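Local atomic coordinates of aminotransferase class I and II (Anaerococcus prevotii, PDB entry 4EMY), a protein that binds pyridoxal 5'-phosphate and probably acts as a homodimeric transaminase. Residues P77-K82 with S103-P108; A117-L122 with F145-K150; D164-A169 with D202-F207; N346-I351 with T359-D364. One frame throughout, in Å; residues are numbered along the deposited sequence.

Overall arrangement
Contacts 1 to 3, in series along the chain, join elements round the large seven-stranded sheet; contact 4 follows in the small C-terminal part. Strands 101-107 (contact 1) and 148-152 (contact 2) are that sheet's outermost in this chain, and the centres of contacts 1 and 2 are about 22 Å apart. Contact 3 packs two crossover helices, its centre about 20 Å from that of contact 2, where Lys150 meets Ala169. Contact 4, centred about 40 Å from the centre of contact 1, joins the loop after helix 315-345 to the small three-stranded sheet. The side chains of Ala106, Ile118 and Phe360 lie about 11 to 12 Å from a bound PLP, approaching the cofactor without touching it.

Contact 1 (P77-K82 with S103-P108); sequences PIEGEK and SAIATP
Ala106 turns its methyl group toward the loop 77-82, where CB rests 3.7 Å from the CA of Gly80, while the neighbouring Ile105 passes Glu79. The two residues thus flank the carbonyl of Glu79. Ile105 has CG2 anti to its backbone N (CG1 at chi1 -77°), which leaves CG2 4.0 Å from Glu79 O and puts CG1 4.3 Å from Glu79 CG. The carboxylate of Glu79 then leads away from the strand, so its aliphatic part alone lies against the isoleucine; the Glu79 side chain also touches Arg85 and Ala291. The N-H of Ala106 itself donates to Glu79 O at 2.7 Å, nearly straight (159°), from above the carbonyl plane. Small residues suit this meeting. Gly80 ends a type I turn that starts at Pro77, with a positive phi of 108°; a CB on it would run into the methyl of Ala106 and, at these backbone angles, would also be jammed against the carbonyl O of Glu79. Strand 101-107 is the outermost strand of the large sheet in this chain: Ile105 pairs with Ala273 on its inner side, and Ala104 O on the outer side accepts from Arg85. At this one position the loop supplies the acceptor that a neighbouring strand would otherwise give, satisfying a buried N-H and tying the turn before helix 82-93 to the sheet.

Contact 2 (A117-L122 with F145-K150); sequences AIFSYL and FGRNFK
Arg147 NH2 donates to the carbonyl O of Phe119 at 2.7 Å, in the carbonyl plane, on a lone pair and in the plane of the guanidinium. Its NE makes a longer bond of 3.2 Å to Ile118 O, with the carbonyl tilted out of the guanidinium plane, so two main-chain oxygens of the helix hold the flat group and fix its rotation. A bend at chi2 (58°) brings the chain there, with CG 3.5 Å from Leu122 CB and 3.8 Å from Ile118 CG2. NH2 also lies over one face of the Phe119 ring, toward its rim, the two planes only 19° apart. The edge of that ring in turn points CD2 at the centre of the Phe145 face, a T-shaped pair with centroids 5.2 Å apart. Phe119 and Phe145 also pack on Glu144 and Asn297 of the second subunit. A leucine in place of Arg147 would probably leave Phe119 O without the arginine donor and Ile118 O with only its weak helical bond. Because these oxygens lie toward the C-terminal end of helix 109-121, where its dipole is negative, the arginine's positive charge is probably welcome there, and it joins that helix to the start of edge strand 148-152.

Contact 3 (D164-A169 with D202-F207); sequences DVYKEA and DEVITF
The aliphatic chain of Lys167 lies across one face of the Phe207 ring, and its CG sits over the ring centre, 3.5 Å from the centroid and just 7° off the normal, a CH-pi contact. The lysine chain is extended beyond CG, so CD passes the rim by CD1 and CE goes beyond it, 3.9 Å from Phe207 CD1, carrying the ammonium past the ring. There NZ is 5.4 Å from Glu203 OE2, too far for an ion pair, though the opposite charges may attract weakly. With CG anti to the backbone N (chi1 -179°), Phe207 reaches out to the other helix, its CZ 3.5 Å from Lys167 O. Deeper in, Tyr166 crosses Val204 at about a right angle, OH lying 3.5 Å and CE1 3.8 Å from Val204 CG1. Its hydroxyl is hydrogen-bonded to Ser182 on strand 179-184, and its ring meets Phe152 and Phe161, so the tyrosine is fixed from the sheet side. Phe207 also touches Ile170 and makes a cation-pi contact with Lys211. Replacing Phe207 with an alanine would probably remove the flat surface under Lys167 and leave a gap between the helices. Helices 163-176 and 198-211 are successive connections of beta-alpha-beta crossovers; their segments run nearly parallel, 22° apart, with axes 11.0 Å from each other. That wide spacing suits large aromatic and long aliphatic groups: the interface is apolar, the tyrosine hydroxyl is satisfied by Ser182, and the lysine and glutamate ends probably lie toward solvent.

Contact 4 (N346-I351 with T359-D364); sequences NKLTMI and TFIPTD
Ile351 extends from its CB along the Phe360 side chain, the two lying side by side and pointing the same way. CB is 4.0 Å from Phe360 O; the next atom, CG1, is 4.1 Å from the CD of Pro362, and the tip, CD1, meets Phe360 CD1 at 3.5 Å. With CG1 anti to the carbonyl carbon (chi1 -63°), the methyl end reaches the ring, which is itself set edge-to-face against Tyr133. The backbone adds its own tie: Ile351 N donates to Phe360 O at 3.1 Å, almost straight along the C=O. Strand 359-362 is an outer strand of the small three-stranded antiparallel sheet, with strand 386-389 beside it, whereas residues 348-351 cross it at 104° and form no regular strand. They follow helix 315-345, which ends in a Schellman motif with Lys347 as C-prime residue. Just beyond, Leu348 crosses Ile361 at about a right angle, its CD2 3.8 Å from Ile361 CG1, and Ile361 also touches Phe339 of that helix. Ile361 and Thr363 bond to the neighbouring strand, so the N of Pro362 falls on the other side, where no strand needs an N-H; its CD lies 3.4 Å from Thr349 O. Met350, a selenomethionine, sends CE to within 4.1 Å of Thr359 CB.

Contact 1 (P77-K82 with S103-P108)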
loop_
_atom_site.group_PDB
_atom_site.type_symbol
_atom_site.label_atom_id
_atom_site.label_comp_id
_atom_site.label_asym_id
_atom_site.label_seq_id
_atom_site.Cartn_x
_atom_site.Cartn_y
_atom_site.Cartn_z
ATOM N N PRO A 77 -7.792 -11.092 -2.131
ATOM C CA PRO A 77 -7.985 -10.817 -3.555
ATOM C C PRO A 77 -7.618 -9.374 -3.868
ATOM O O PRO A 77 -7.722 -8.517 -2.979
ATOM C CB PRO A 77 -9.484 -11.053 -3.777
ATOM C CG PRO A 77 -10.051 -11.499 -2.468
ATOM C CD PRO A 77 -8.922 -11.837 -1.552
ATOM N N ILE A 78 -7.174 -9.118 -5.101
ATOM C CA ILE A 78 -6.749 -7.777 -5.532
ATOM C C ILE A 78 -7.725 -6.726 -5.016
ATOM O O ILE A 78 -7.337 -5.764 -4.358
ATOM C CB ILE A 78 -6.719 -7.602 -7.088
ATOM C CG1 ILE A 78 -6.156 -8.824 -7.829
ATOM C CG2 ILE A 78 -5.993 -6.318 -7.467
ATOM C CD1 ILE A 78 -4.649 -8.918 -7.868
ATOM N N GLU A 79 -8.998 -6.937 -5.332
ATOM C CA GLU A 79 -10.037 -5.942 -5.132
ATOM C C GLU A 79 -10.466 -5.861 -3.678
ATOM O O GLU A 79 -11.092 -4.884 -3.263
ATOM C CB GLU A 79 -11.239 -6.262 -6.026
ATOM C CG GLU A 79 -11.004 -6.009 -7.512
ATOM C CD GLU A 79 -10.393 -7.192 -8.260
ATOM O OE1 GLU A 79 -10.056 -8.219 -7.627
ATOM O OE2 GLU A 79 -10.254 -7.085 -9.505
ATOM N N GLY A 80 -10.099 -6.889 -2.912
ATOM C CA GLY A 80 -10.563 -7.076 -1.545
ATOM C C GLY A 80 -11.538 -8.226 -1.556
ATOM O O GLY A 80 -12.087 -8.568 -2.612
ATOM N N GLU A 81 -11.737 -8.834 -0.387
ATOM C CA GLU A 81 -12.684 -9.936 -0.208
ATOM C C GLU A 81 -14.081 -9.542 -0.685
ATOM O O GLU A 81 -14.545 -8.425 -0.427
ATOM C CB GLU A 81 -12.734 -10.367 1.262
ATOM C CG GLU A 81 -11.555 -11.215 1.733
ATOM C CD GLU A 81 -11.567 -12.643 1.193
ATOM O OE1 GLU A 81 -12.640 -13.131 0.773
ATOM O OE2 GLU A 81 -10.496 -13.290 1.188
ATOM N N LYS A 82 -14.734 -10.465 -1.388
ATOM C CA LYS A 82 -16.069 -10.243 -1.948
ATOM C C LYS A 82 -17.022 -9.662 -0.899
ATOM O O LYS A 82 -17.736 -8.695 -1.180
ATOM C CB LYS A 82 -16.598 -11.556 -2.540
ATOM C CG LYS A 82 -18.093 -11.644 -2.821
ATOM C CD LYS A 82 -18.608 -13.033 -2.431
ATOM C CE LYS A 82 -20.008 -13.326 -2.958
ATOM N NZ LYS A 82 -19.999 -13.569 -4.430
ATOM N N SER A 103 -19.421 0.182 -6.725
ATOM C CA SER A 103 -18.365 -0.797 -6.458
ATOM C C SER A 103 -17.308 -0.269 -5.498
ATOM O O SER A 103 -16.996 0.917 -5.493
ATOM C CB SER A 103 -17.706 -1.256 -7.756
ATOM O OG SER A 103 -16.932 -2.419 -7.530
ATOM N N ALA A 104 -16.771 -1.179 -4.686
ATOM C CA ALA A 104 -15.753 -0.869 -3.688
ATOM C C ALA A 104 -14.501 -1.682 -3.975
ATOM O O ALA A 104 -14.591 -2.850 -4.344
ATOM C CB ALA A 104 -16.283 -1.178 -2.301
ATOM N N ILE A 105 -13.341 -1.046 -3.833
ATOM C CA ILE A 105 -12.042 -1.706 -4.008
ATOM C C ILE A 105 -11.141 -1.414 -2.812
ATOM O O ILE A 105 -10.828 -0.250 -2.530
ATOM C CB ILE A 105 -11.326 -1.264 -5.308
ATOM C CG1 ILE A 105 -11.946 -1.945 -6.527
ATOM C CG2 ILE A 105 -9.848 -1.631 -5.274
ATOM C CD1 ILE A 105 -13.036 -1.149 -7.197
ATOM N N ALA A 106 -10.727 -2.477 -2.121
ATOM C CA ALA A 106 -9.832 -2.368 -0.967
ATOM C C ALA A 106 -8.577 -1.566 -1.292
ATOM O O ALA A 106 -7.964 -1.754 -2.342
ATOM C CB ALA A 106 -9.460 -3.748 -0.451
ATOM N N THR A 107 -8.216 -0.667 -0.383
ATOM C CA THR A 107 -7.041 0.191 -0.528
ATOM C C THR A 107 -6.239 0.248 0.781
ATOM O O THR A 107 -6.789 -0.015 1.861
ATOM C CB THR A 107 -7.450 1.624 -0.904
ATOM O OG1 THR A 107 -8.470 2.077 -0.005
ATOM C CG2 THR A 107 -7.942 1.709 -2.375
ATOM N N PRO A 108 -4.935 0.588 0.703
ATOM C CA PRO A 108 -4.214 0.730 1.972
ATOM C C PRO A 108 -4.671 2.014 2.672
ATOM O O PRO A 108 -4.191 3.115 2.361
ATOM C CB PRO A 108 -2.744 0.777 1.545
ATOM C CG PRO A 108 -2.763 1.267 0.131
ATOM C CD PRO A 108 -4.084 0.879 -0.468
#

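Contact 2 (A117-L122 with F145-K150)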
loop_
_atom_site.group_PDB
_atom_site.type_symbol
_atom_site.label_atom_id
_atom_site.label_comp_id
_atom_site.label_asym_id
_atom_site.label_seq_id
_atom_site.Cartn_x
_atom_site.Cartn_y
_atom_site.Cartn_z
ATOM N N ALA A 117 -7.919 7.675 -7.068
ATOM C CA ALA A 117 -8.862 8.580 -7.712
ATOM C C ALA A 117 -8.142 9.697 -8.471
ATOM O O ALA A 117 -8.504 10.005 -9.607
ATOM C CB ALA A 117 -9.821 9.156 -6.687
ATOM N N ILE A 118 -7.115 10.274 -7.845
ATOM C CA ILE A 118 -6.311 11.328 -8.456
ATOM C C ILE A 118 -5.504 10.822 -9.654
ATOM O O ILE A 118 -5.305 11.555 -10.632
ATOM C CB ILE A 118 -5.361 11.994 -7.444
ATOM C CG1 ILE A 118 -6.153 12.531 -6.252
ATOM C CG2 ILE A 118 -4.581 13.130 -8.103
ATOM C CD1 ILE A 118 -5.295 13.168 -5.179
ATOM N N PHE A 119 -5.049 9.574 -9.582
ATOM C CA PHE A 119 -4.302 8.976 -10.672
ATOM C C PHE A 119 -5.218 8.678 -11.854
ATOM O O PHE A 119 -4.932 9.081 -12.979
ATOM C CB PHE A 119 -3.599 7.706 -10.202
ATOM C CG PHE A 119 -2.606 7.158 -11.189
ATOM C CD1 PHE A 119 -2.976 6.166 -12.095
ATOM C CD2 PHE A 119 -1.296 7.624 -11.210
ATOM C CE1 PHE A 119 -2.062 5.660 -13.010
ATOM C CE2 PHE A 119 -0.377 7.119 -12.123
ATOM C CZ PHE A 119 -0.761 6.135 -13.022
ATOM N N SER A 120 -6.333 8.003 -11.588
ATOM C CA SER A 120 -7.202 7.486 -12.650
ATOM C C SER A 120 -8.098 8.514 -13.339
ATOM O O SER A 120 -8.474 8.313 -14.497
ATOM C CB SER A 120 -8.054 6.328 -12.133
ATOM O OG SER A 120 -7.251 5.190 -11.901
ATOM N N TYR A 121 -8.432 9.602 -12.642
ATOM C CA TYR A 121 -9.419 10.560 -13.151
ATOM C C TYR A 121 -8.899 11.971 -13.420
ATOM O O TYR A 121 -9.648 12.854 -13.858
ATOM C CB TYR A 121 -10.668 10.552 -12.271
ATOM C CG TYR A 121 -11.324 9.202 -12.293
ATOM C CD1 TYR A 121 -12.186 8.844 -13.323
ATOM C CD2 TYR A 121 -11.051 8.260 -11.300
ATOM C CE1 TYR A 121 -12.774 7.596 -13.355
ATOM C CE2 TYR A 121 -11.633 7.005 -11.324
ATOM C CZ TYR A 121 -12.492 6.680 -12.351
ATOM O OH TYR A 121 -13.068 5.438 -12.378
ATOM N N LEU A 122 -7.611 12.173 -13.166
ATOM C CA LEU A 122 -6.912 13.363 -13.636
ATOM C C LEU A 122 -5.685 12.930 -14.399
ATOM O O LEU A 122 -4.996 11.991 -13.996
ATOM C CB LEU A 122 -6.485 14.257 -12.473
ATOM C CG LEU A 122 -7.564 14.990 -11.676
ATOM C CD1 LEU A 122 -6.957 15.587 -10.418
ATOM C CD2 LEU A 122 -8.250 16.059 -12.522
ATOM N N PHE A 145 2.302 12.788 -8.921
ATOM C CA PHE A 145 1.779 12.321 -10.200
ATOM C C PHE A 145 1.623 13.417 -11.250
ATOM O O PHE A 145 1.129 13.159 -12.347
ATOM C CB PHE A 145 0.455 11.576 -10.007
ATOM C CG PHE A 145 0.563 10.376 -9.115
ATOM C CD1 PHE A 145 1.609 9.473 -9.259
ATOM C CD2 PHE A 145 -0.391 10.142 -8.134
ATOM C CE1 PHE A 145 1.708 8.369 -8.427
ATOM C CE2 PHE A 145 -0.302 9.037 -7.306
ATOM C CZ PHE A 145 0.747 8.148 -7.453
ATOM N N GLY A 146 2.045 14.634 -10.919
ATOM C CA GLY A 146 2.039 15.724 -11.891
ATOM C C GLY A 146 0.669 16.299 -12.193
ATOM O O GLY A 146 0.504 17.024 -13.160
ATOM N N ARG A 147 -0.315 15.964 -11.366
ATOM C CA ARG A 147 -1.615 16.625 -11.401
ATOM C C ARG A 147 -1.478 18.037 -10.829
ATOM O O ARG A 147 -0.577 18.320 -10.029
ATOM C CB ARG A 147 -2.655 15.831 -10.600
ATOM C CG ARG A 147 -3.223 14.607 -11.303
ATOM C CD ARG A 147 -2.151 13.601 -11.709
ATOM N NE ARG A 147 -2.698 12.342 -12.232
ATOM C CZ ARG A 147 -1.992 11.426 -12.897
ATOM N NH1 ARG A 147 -0.704 11.616 -13.143
ATOM N NH2 ARG A 147 -2.577 10.317 -13.324
ATOM N N ASN A 148 -2.378 18.920 -11.234
ATOM C CA ASN A 148 -2.329 20.303 -10.795
ATOM C C ASN A 148 -3.215 20.627 -9.584
ATOM O O ASN A 148 -4.437 20.759 -9.704
ATOM C CB ASN A 148 -2.681 21.205 -11.957
ATOM C CG ASN A 148 -2.187 22.601 -11.751
ATOM O OD1 ASN A 148 -2.806 23.393 -11.041
ATOM N ND2 ASN A 148 -1.053 22.916 -12.368
ATOM N N PHE A 149 -2.590 20.763 -8.418
ATOM C CA PHE A 149 -3.309 21.149 -7.207
ATOM C C PHE A 149 -3.762 22.600 -7.265
ATOM O O PHE A 149 -2.977 23.487 -7.593
ATOM C CB PHE A 149 -2.439 20.942 -5.979
ATOM C CG PHE A 149 -3.183 21.052 -4.687
ATOM C CD1 PHE A 149 -4.054 20.051 -4.285
ATOM C CD2 PHE A 149 -3.005 22.148 -3.866
ATOM C CE1 PHE A 149 -4.734 20.144 -3.085
ATOM C CE2 PHE A 149 -3.678 22.244 -2.661
ATOM C CZ PHE A 149 -4.545 21.241 -2.270
ATOM N N LYS A 150 -5.024 22.827 -6.915
ATOM C CA LYS A 150 -5.665 24.132 -7.055
ATOM C C LYS A 150 -6.598 24.385 -5.857
ATOM O O LYS A 150 -7.465 23.561 -5.560
ATOM C CB LYS A 150 -6.447 24.148 -8.367
ATOM C CG LYS A 150 -6.547 25.488 -9.061
ATOM C CD LYS A 150 -6.884 25.271 -10.534
ATOM C CE LYS A 150 -7.300 26.553 -11.248
ATOM N NZ LYS A 150 -8.685 26.997 -10.902
#

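Contact 3 (D164-A169 with D202-F207)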
loop_
_atom_site.group_PDB
_atom_site.type_symbol
_atom_site.label_atom_id
_atom_site.label_comp_id
_atom_site.label_asym_id
_atom_site.label_seq_id
_atom_site.Cartn_x
_atom_site.Cartn_y
_atom_site.Cartn_z
ATOM N N ASP A 164 -20.016 30.520 -3.403
ATOM C CA ASP A 164 -19.712 31.486 -4.456
ATOM C C ASP A 164 -18.306 31.303 -5.013
ATOM O O ASP A 164 -18.125 31.203 -6.228
ATOM C CB ASP A 164 -19.885 32.915 -3.941
ATOM C CG ASP A 164 -21.335 33.355 -3.908
ATOM O OD1 ASP A 164 -22.144 32.818 -4.699
ATOM O OD2 ASP A 164 -21.663 34.251 -3.096
ATOM N N VAL A 165 -17.316 31.256 -4.122
ATOM C CA VAL A 165 -15.920 31.109 -4.533
ATOM C C VAL A 165 -15.688 29.709 -5.095
ATOM O O VAL A 165 -14.996 29.550 -6.104
ATOM C CB VAL A 165 -14.934 31.446 -3.391
ATOM C CG1 VAL A 165 -13.500 31.095 -3.773
ATOM C CG2 VAL A 165 -15.025 32.924 -3.038
ATOM N N TYR A 166 -16.292 28.704 -4.460
ATOM C CA TYR A 166 -16.235 27.336 -4.971
ATOM C C TYR A 166 -16.657 27.291 -6.434
ATOM O O TYR A 166 -15.992 26.665 -7.256
ATOM C CB TYR A 166 -17.105 26.387 -4.134
ATOM C CG TYR A 166 -17.195 24.974 -4.688
ATOM C CD1 TYR A 166 -18.322 24.548 -5.393
ATOM C CD2 TYR A 166 -16.153 24.071 -4.517
ATOM C CE1 TYR A 166 -18.407 23.260 -5.901
ATOM C CE2 TYR A 166 -16.231 22.782 -5.019
ATOM C CZ TYR A 166 -17.358 22.382 -5.710
ATOM O OH TYR A 166 -17.424 21.102 -6.211
ATOM N N LYS A 167 -17.754 27.975 -6.746
ATOM C CA LYS A 167 -18.285 28.026 -8.102
ATOM C C LYS A 167 -17.308 28.639 -9.098
ATOM O O LYS A 167 -17.131 28.108 -10.191
ATOM C CB LYS A 167 -19.629 28.762 -8.135
ATOM C CG LYS A 167 -20.790 27.926 -7.620
ATOM C CD LYS A 167 -22.106 28.687 -7.627
ATOM C CE LYS A 167 -23.205 27.847 -6.993
ATOM N NZ LYS A 167 -24.539 28.508 -7.019
ATOM N N GLU A 168 -16.664 29.740 -8.717
ATOM C CA GLU A 168 -15.736 30.411 -9.627
ATOM C C GLU A 168 -14.448 29.605 -9.835
ATOM O O GLU A 168 -13.861 29.638 -10.916
ATOM C CB GLU A 168 -15.470 31.876 -9.223
ATOM C CG GLU A 168 -14.764 32.104 -7.884
ATOM C CD GLU A 168 -14.550 33.584 -7.546
ATOM O OE1 GLU A 168 -15.449 34.419 -7.820
ATOM O OE2 GLU A 168 -13.479 33.922 -6.992
ATOM N N ALA A 169 -14.039 28.862 -8.811
ATOM C CA ALA A 169 -12.915 27.935 -8.924
ATOM C C ALA A 169 -13.209 26.795 -9.904
ATOM O O ALA A 169 -12.382 26.485 -10.764
ATOM C CB ALA A 169 -12.549 27.380 -7.563
ATOM N N ASP A 202 -26.159 20.126 -1.585
ATOM C CA ASP A 202 -27.107 20.367 -2.666
ATOM C C ASP A 202 -26.602 21.451 -3.608
ATOM O O ASP A 202 -26.584 21.250 -4.820
ATOM C CB ASP A 202 -28.490 20.735 -2.124
ATOM C CG ASP A 202 -29.532 19.645 -2.364
ATOM O OD1 ASP A 202 -29.474 18.945 -3.403
ATOM O OD2 ASP A 202 -30.434 19.506 -1.512
ATOM N N GLU A 203 -26.171 22.582 -3.047
ATOM C CA GLU A 203 -25.619 23.677 -3.842
ATOM C C GLU A 203 -24.443 23.199 -4.695
ATOM O O GLU A 203 -24.268 23.642 -5.831
ATOM C CB GLU A 203 -25.210 24.851 -2.945
ATOM C CG GLU A 203 -26.365 25.759 -2.537
ATOM C CD GLU A 203 -25.954 26.867 -1.572
ATOM O OE1 GLU A 203 -25.411 26.558 -0.475
ATOM O OE2 GLU A 203 -26.188 28.055 -1.905
ATOM N N VAL A 204 -23.665 22.267 -4.153
ATOM C CA VAL A 204 -22.520 21.709 -4.861
ATOM C C VAL A 204 -22.933 20.750 -5.977
ATOM O O VAL A 204 -22.545 20.955 -7.130
ATOM C CB VAL A 204 -21.523 21.035 -3.898
ATOM C CG1 VAL A 204 -20.436 20.300 -4.668
ATOM C CG2 VAL A 204 -20.908 22.075 -2.971
ATOM N N ILE A 205 -23.714 19.719 -5.657
ATOM C CA ILE A 205 -24.078 18.729 -6.682
ATOM C C ILE A 205 -24.890 19.350 -7.813
ATOM O O ILE A 205 -24.731 18.969 -8.968
ATOM C CB ILE A 205 -24.777 17.462 -6.121
ATOM C CG1 ILE A 205 -26.050 17.814 -5.337
ATOM C CG2 ILE A 205 -23.820 16.666 -5.251
ATOM C CD1 ILE A 205 -27.362 17.624 -6.094
ATOM N N THR A 206 -25.736 20.318 -7.471
ATOM C CA THR A 206 -26.583 21.010 -8.438
ATOM C C THR A 206 -25.727 21.833 -9.395
ATOM O O THR A 206 -26.054 21.974 -10.578
ATOM C CB THR A 206 -27.611 21.916 -7.732
ATOM O OG1 THR A 206 -28.266 21.170 -6.699
ATOM C CG2 THR A 206 -28.657 22.427 -8.711
ATOM N N PHE A 207 -24.622 22.362 -8.880
ATOM C CA PHE A 207 -23.717 23.149 -9.698
ATOM C C PHE A 207 -22.901 22.276 -10.646
ATOM O O PHE A 207 -22.757 22.604 -11.823
ATOM C CB PHE A 207 -22.800 23.998 -8.824
ATOM C CG PHE A 207 -21.860 24.860 -9.605
ATOM C CD1 PHE A 207 -22.331 25.968 -10.300
ATOM C CD2 PHE A 207 -20.506 24.560 -9.654
ATOM C CE1 PHE A 207 -21.467 26.769 -11.028
ATOM C CE2 PHE A 207 -19.635 25.353 -10.381
ATOM C CZ PHE A 207 -20.116 26.463 -11.066
#

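Contact 4 (N346-I351 with T359-D364)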
loop_
_atom_site.group_PDB
_atom_site.type_symbol
_atom_site.label_atom_id
_atom_site.label_comp_id
_atom_site.label_asym_id
_atom_site.label_seq_id
_atom_site.Cartn_x
_atom_site.Cartn_y
_atom_site.Cartn_z
ATOM N N ASN A 346 -13.961 32.386 26.864
ATOM C CA ASN A 346 -12.655 33.037 26.791
ATOM C C ASN A 346 -12.536 33.959 25.569
ATOM O O ASN A 346 -11.464 34.504 25.286
ATOM C CB ASN A 346 -11.534 31.993 26.826
ATOM C CG ASN A 346 -11.405 31.320 28.185
ATOM O OD1 ASN A 346 -11.179 31.985 29.193
ATOM N ND2 ASN A 346 -11.540 29.999 28.216
ATOM N N LYS A 347 -13.662 34.128 24.869
ATOM C CA LYS A 347 -13.777 34.978 23.671
ATOM C C LYS A 347 -12.781 34.600 22.569
ATOM O O LYS A 347 -12.022 35.443 22.082
ATOM C CB LYS A 347 -13.653 36.467 24.027
ATOM C CG LYS A 347 -14.624 36.954 25.091
ATOM C CD LYS A 347 -14.339 38.402 25.457
ATOM C CE LYS A 347 -15.329 38.913 26.487
ATOM N NZ LYS A 347 -16.731 38.690 26.041
ATOM N N LEU A 348 -12.801 33.324 22.187
ATOM C CA LEU A 348 -11.886 32.779 21.187
ATOM C C LEU A 348 -12.643 32.365 19.933
ATOM O O LEU A 348 -13.448 31.434 19.965
ATOM C CB LEU A 348 -11.124 31.583 21.769
ATOM C CG LEU A 348 -10.002 30.916 20.965
ATOM C CD1 LEU A 348 -8.919 31.914 20.569
ATOM C CD2 LEU A 348 -9.413 29.762 21.765
ATOM N N THR A 349 -12.383 33.075 18.837
ATOM C CA THR A 349 -13.006 32.786 17.546
ATOM C C THR A 349 -12.458 31.478 16.994
ATOM O O THR A 349 -11.241 31.303 16.856
ATOM C CB THR A 349 -12.795 33.936 16.539
ATOM O OG1 THR A 349 -13.481 35.100 17.007
ATOM C CG2 THR A 349 -13.336 33.574 15.166
HETATM N N MSE A 350 -13.373 30.563 16.692
HETATM C CA MSE A 350 -13.026 29.231 16.214
HETATM C C MSE A 350 -13.977 28.817 15.108
HETATM O O MSE A 350 -15.160 29.153 15.145
HETATM C CB MSE A 350 -13.112 28.222 17.356
HETATM C CG MSE A 350 -14.491 28.129 17.981
HETATM SE SE MSE A 350 -14.736 26.514 19.005
HETATM C CE MSE A 350 -14.393 25.200 17.598
ATOM N N ILE A 351 -13.457 28.088 14.128
ATOM C CA ILE A 351 -14.274 27.601 13.031
ATOM C C ILE A 351 -15.320 26.663 13.621
ATOM O O ILE A 351 -14.974 25.783 14.397
ATOM C CB ILE A 351 -13.414 26.883 11.978
ATOM C CG1 ILE A 351 -12.417 27.873 11.370
ATOM C CG2 ILE A 351 -14.294 26.254 10.904
ATOM C CD1 ILE A 351 -11.405 27.255 10.431
ATOM N N THR A 359 -10.260 20.702 16.342
ATOM C CA THR A 359 -10.926 22.001 16.349
ATOM C C THR A 359 -9.908 23.014 15.851
ATOM O O THR A 359 -8.704 22.822 16.035
ATOM C CB THR A 359 -11.364 22.420 17.763
ATOM O OG1 THR A 359 -10.238 22.366 18.644
ATOM C CG2 THR A 359 -12.465 21.518 18.285
ATOM N N PHE A 360 -10.371 24.096 15.238
ATOM C CA PHE A 360 -9.441 25.018 14.596
ATOM C C PHE A 360 -9.617 26.464 15.020
ATOM O O PHE A 360 -10.714 27.024 14.949
ATOM C CB PHE A 360 -9.539 24.900 13.076
ATOM C CG PHE A 360 -8.332 25.406 12.344
ATOM C CD1 PHE A 360 -8.288 26.710 11.861
ATOM C CD2 PHE A 360 -7.243 24.573 12.118
ATOM C CE1 PHE A 360 -7.181 27.174 11.170
ATOM C CE2 PHE A 360 -6.129 25.031 11.430
ATOM C CZ PHE A 360 -6.100 26.332 10.955
ATOM N N ILE A 361 -8.510 27.058 15.453
ATOM C CA ILE A 361 -8.449 28.478 15.762
ATOM C C ILE A 361 -7.801 29.223 14.592
ATOM O O ILE A 361 -6.608 29.065 14.333
ATOM C CB ILE A 361 -7.704 28.746 17.091
ATOM C CG1 ILE A 361 -8.629 28.503 18.283
ATOM C CG2 ILE A 361 -7.241 30.189 17.174
ATOM C CD1 ILE A 361 -8.759 27.061 18.711
ATOM N N PRO A 362 -8.598 30.019 13.865
ATOM C CA PRO A 362 -8.039 30.853 12.798
ATOM C C PRO A 362 -7.213 32.024 13.350
ATOM O O PRO A 362 -7.597 32.650 14.343
ATOM C CB PRO A 362 -9.278 31.350 12.049
ATOM C CG PRO A 362 -10.387 31.267 13.041
ATOM C CD PRO A 362 -10.067 30.121 13.947
ATOM N N THR A 363 -6.071 32.281 12.710
ATOM C CA THR A 363 -5.138 33.350 13.089
ATOM C C THR A 363 -4.028 33.490 12.048
ATOM O O THR A 363 -3.730 32.545 11.309
ATOM C CB THR A 363 -4.492 33.122 14.478
ATOM O OG1 THR A 363 -3.417 34.053 14.659
ATOM C CG2 THR A 363 -3.942 31.703 14.618
ATOM N N ASP A 364 -3.409 34.665 12.000
ATOM C CA ASP A 364 -2.303 34.890 11.082
ATOM C C ASP A 364 -0.928 34.823 11.761
ATOM O O ASP A 364 0.103 34.815 11.085
ATOM C CB ASP A 364 -2.482 36.210 10.331
ATOM C CG ASP A 364 -1.909 36.158 8.921
ATOM O OD1 ASP A 364 -1.965 37.194 8.216
ATOM O OD2 ASP A 364 -1.410 35.078 8.512
#